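Local atomic coordinates of decapping nuclease RAI1 (Candida albicans, PDB entry 5BUD), a protein that removes NAD caps and hydrolyses 5'-triphosphate and methylguanosine-capped RNA ends with a divalent metal ion, and stabilises and stimulates the exoribonuclease RAT1. Residues 46-51 and 175-180. Numbering follows the deposited sequence.
Sequences YYLPDS and ETIATI. With MN (manganese (II) ion), chain G.
A two-stranded antiparallel sheet, strands 45-46 and 179-180, joins Tyr46 to Thr179 as a non-hydrogen-bonded pair where helix 158-178, which carries the metal ligand Glu175 of this PD-(D/E)XK nuclease of the DXO family, passes into strand 179-180. One hydrogen bond crosses between the two segments: Tyr47 N donates to Ala178 O at 2.7 Å, nearly straight at 171°, with the donor tilted out of the carbonyl plane. The same oxygen receives a CA-H...O contact from Tyr46 and lies obliquely against its ring, 3.5 Å from CD1. Ala178 CB touches two side chains, Tyr46 CE1 and Leu48 CD2, each 3.9 Å away. Leu48 points toward the other segment; its CD1 rests against the carbonyl oxygen of Ile177, and CD2 loosely meets the Ile177 CD1 methyl. Next to the strand pair, CB of Tyr47 packs on Ile180 CD1 at 3.6 Å. Having CG anti to the backbone N (chi1 -171°) carries the Tyr47 ring away from Ile180, so that CB and the root of the ring make the contact; one ring face receives Pro49 CD, and the ring also meets Trp184. Arg195 NH1 donates to Tyr47 O and to Thr179 O, bridging the two segments from outside. Thr179 OG1 donates to Glu175 O, linking Thr179 back to the helix four residues earlier. From there the Glu175 chain, extended beyond CG, reaches a manganese ion, which OE1 binds at 2.2 Å alongside four waters.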
loop_
_atom_site.group_PDB
_atom_site.type_symbol
_atom_site.label_atom_id
_atom_site.label_comp_id
_atom_site.label_asym_id
_atom_site.label_seq_id
_atom_site.Cartn_x
_atom_site.Cartn_y
_atom_site.Cartn_z
ATOM N N TYR A 46 6.473 10.334 14.255
ATOM C CA TYR A 46 5.268 11.121 14.428
ATOM C C TYR A 46 5.492 12.160 15.523
ATOM O O TYR A 46 5.974 11.819 16.590
ATOM C CB TYR A 46 4.071 10.217 14.838
ATOM C CG TYR A 46 2.790 10.979 14.879
ATOM C CD1 TYR A 46 2.175 11.377 13.711
ATOM C CD2 TYR A 46 2.228 11.388 16.086
ATOM C CE1 TYR A 46 1.001 12.122 13.731
ATOM C CE2 TYR A 46 1.055 12.148 16.113
ATOM C CZ TYR A 46 0.439 12.484 14.927
ATOM O OH TYR A 46 -0.717 13.249 14.901
ATOM N N TYR A 47 5.152 13.406 15.248
ATOM C CA TYR A 47 5.199 14.469 16.256
ATOM C C TYR A 47 4.275 15.629 15.891
ATOM O O TYR A 47 4.579 16.430 14.994
ATOM C CB TYR A 47 6.642 14.980 16.462
ATOM C CG TYR A 47 6.757 15.928 17.640
ATOM C CD1 TYR A 47 6.900 17.294 17.451
ATOM C CD2 TYR A 47 6.670 15.451 18.941
ATOM C CE1 TYR A 47 7.002 18.162 18.529
ATOM C CE2 TYR A 47 6.750 16.309 20.024
ATOM C CZ TYR A 47 6.913 17.663 19.809
ATOM O OH TYR A 47 6.979 18.525 20.886
ATOM N N LEU A 48 3.124 15.706 16.574
ATOM C CA LEU A 48 2.133 16.745 16.301
ATOM C C LEU A 48 1.322 17.070 17.579
ATOM O O LEU A 48 0.286 16.451 17.836
ATOM C CB LEU A 48 1.194 16.300 15.180
ATOM C CG LEU A 48 0.249 17.375 14.673
ATOM C CD1 LEU A 48 1.033 18.618 14.281
ATOM C CD2 LEU A 48 -0.569 16.844 13.502
ATOM N N PRO A 49 1.847 17.976 18.416
ATOM C CA PRO A 49 1.176 18.369 19.669
ATOM C C PRO A 49 -0.129 19.134 19.422
ATOM O O PRO A 49 -0.235 19.899 18.465
ATOM C CB PRO A 49 2.191 19.308 20.343
ATOM C CG PRO A 49 3.500 19.086 19.630
ATOM C CD PRO A 49 3.138 18.665 18.234
ATOM N N ASP A 50 -1.089 18.961 20.317
ATOM C CA ASP A 50 -2.355 19.704 20.251
ATOM C C ASP A 50 -2.172 21.193 20.101
ATOM O O ASP A 50 -2.909 21.829 19.363
ATOM C CB ASP A 50 -3.176 19.432 21.488
ATOM C CG ASP A 50 -3.746 18.053 21.490
ATOM O OD1 ASP A 50 -3.660 17.375 20.444
ATOM O OD2 ASP A 50 -4.271 17.646 22.535
ATOM N N SER A 51 -1.180 21.741 20.796
ATOM C CA SER A 51 -0.942 23.168 20.761
ATOM C C SER A 51 -0.700 23.619 19.335
ATOM O O SER A 51 -1.204 24.670 18.913
ATOM C CB SER A 51 0.238 23.558 21.678
ATOM O OG SER A 51 1.456 22.931 21.308
ATOM N N GLU A 175 1.694 14.777 6.174
ATOM C CA GLU A 175 2.833 13.975 6.528
ATOM C C GLU A 175 4.017 14.854 6.911
ATOM O O GLU A 175 4.744 14.547 7.847
ATOM C CB GLU A 175 3.281 13.064 5.378
ATOM C CG GLU A 175 2.325 11.960 4.976
ATOM C CD GLU A 175 2.828 11.215 3.733
ATOM O OE1 GLU A 175 3.975 11.471 3.333
ATOM O OE2 GLU A 175 2.097 10.420 3.131
ATOM N N THR A 176 4.193 15.936 6.169
ATOM C CA THR A 176 5.303 16.855 6.392
ATOM C C THR A 176 5.166 17.581 7.727
ATOM O O THR A 176 6.125 17.652 8.457
ATOM C CB THR A 176 5.413 17.855 5.214
ATOM O OG1 THR A 176 5.591 17.112 3.998
ATOM C CG2 THR A 176 6.575 18.797 5.405
ATOM N N ILE A 177 3.974 18.084 8.055
ATOM C CA ILE A 177 3.799 18.859 9.297
ATOM C C ILE A 177 3.575 18.004 10.552
ATOM O O ILE A 177 3.741 18.502 11.660
ATOM C CB ILE A 177 2.781 20.012 9.138
ATOM C CG1 ILE A 177 1.357 19.529 8.804
ATOM C CG2 ILE A 177 3.245 20.928 8.023
ATOM C CD1 ILE A 177 0.550 19.056 9.987
ATOM N N ALA A 178 3.334 16.702 10.370
ATOM C CA ALA A 178 3.070 15.768 11.488
ATOM C C ALA A 178 4.234 14.887 11.874
ATOM O O ALA A 178 4.141 14.142 12.859
ATOM C CB ALA A 178 1.847 14.908 11.179
ATOM N N THR A 179 5.355 14.972 11.143
ATOM C CA THR A 179 6.489 14.126 11.428
ATOM C C THR A 179 7.812 14.931 11.530
ATOM O O THR A 179 7.906 16.047 11.032
ATOM C CB THR A 179 6.694 13.072 10.325
ATOM O OG1 THR A 179 7.089 13.725 9.097
ATOM C CG2 THR A 179 5.417 12.220 10.114
ATOM N N ILE A 180 8.788 14.317 12.169
ATOM C CA ILE A 180 10.154 14.851 12.342
ATOM C C ILE A 180 11.180 13.785 11.909
ATOM O O ILE A 180 10.912 12.574 12.014
ATOM C CB ILE A 180 10.369 15.279 13.816
ATOM C CG1 ILE A 180 9.811 14.216 14.780
ATOM C CG2 ILE A 180 9.690 16.616 14.052
ATOM C CD1 ILE A 180 10.176 14.397 16.244
HETATM MN MN MN G . 5.257 10.138 2.128
HETATM O O HOH W 1 7.249 10.877 3.225
HETATM O O HOH W 2 6.330 8.792 0.447
HETATM O O HOH W 3 5.205 8.288 3.655
HETATM O O HOH W 4 5.484 12.113 1.031
#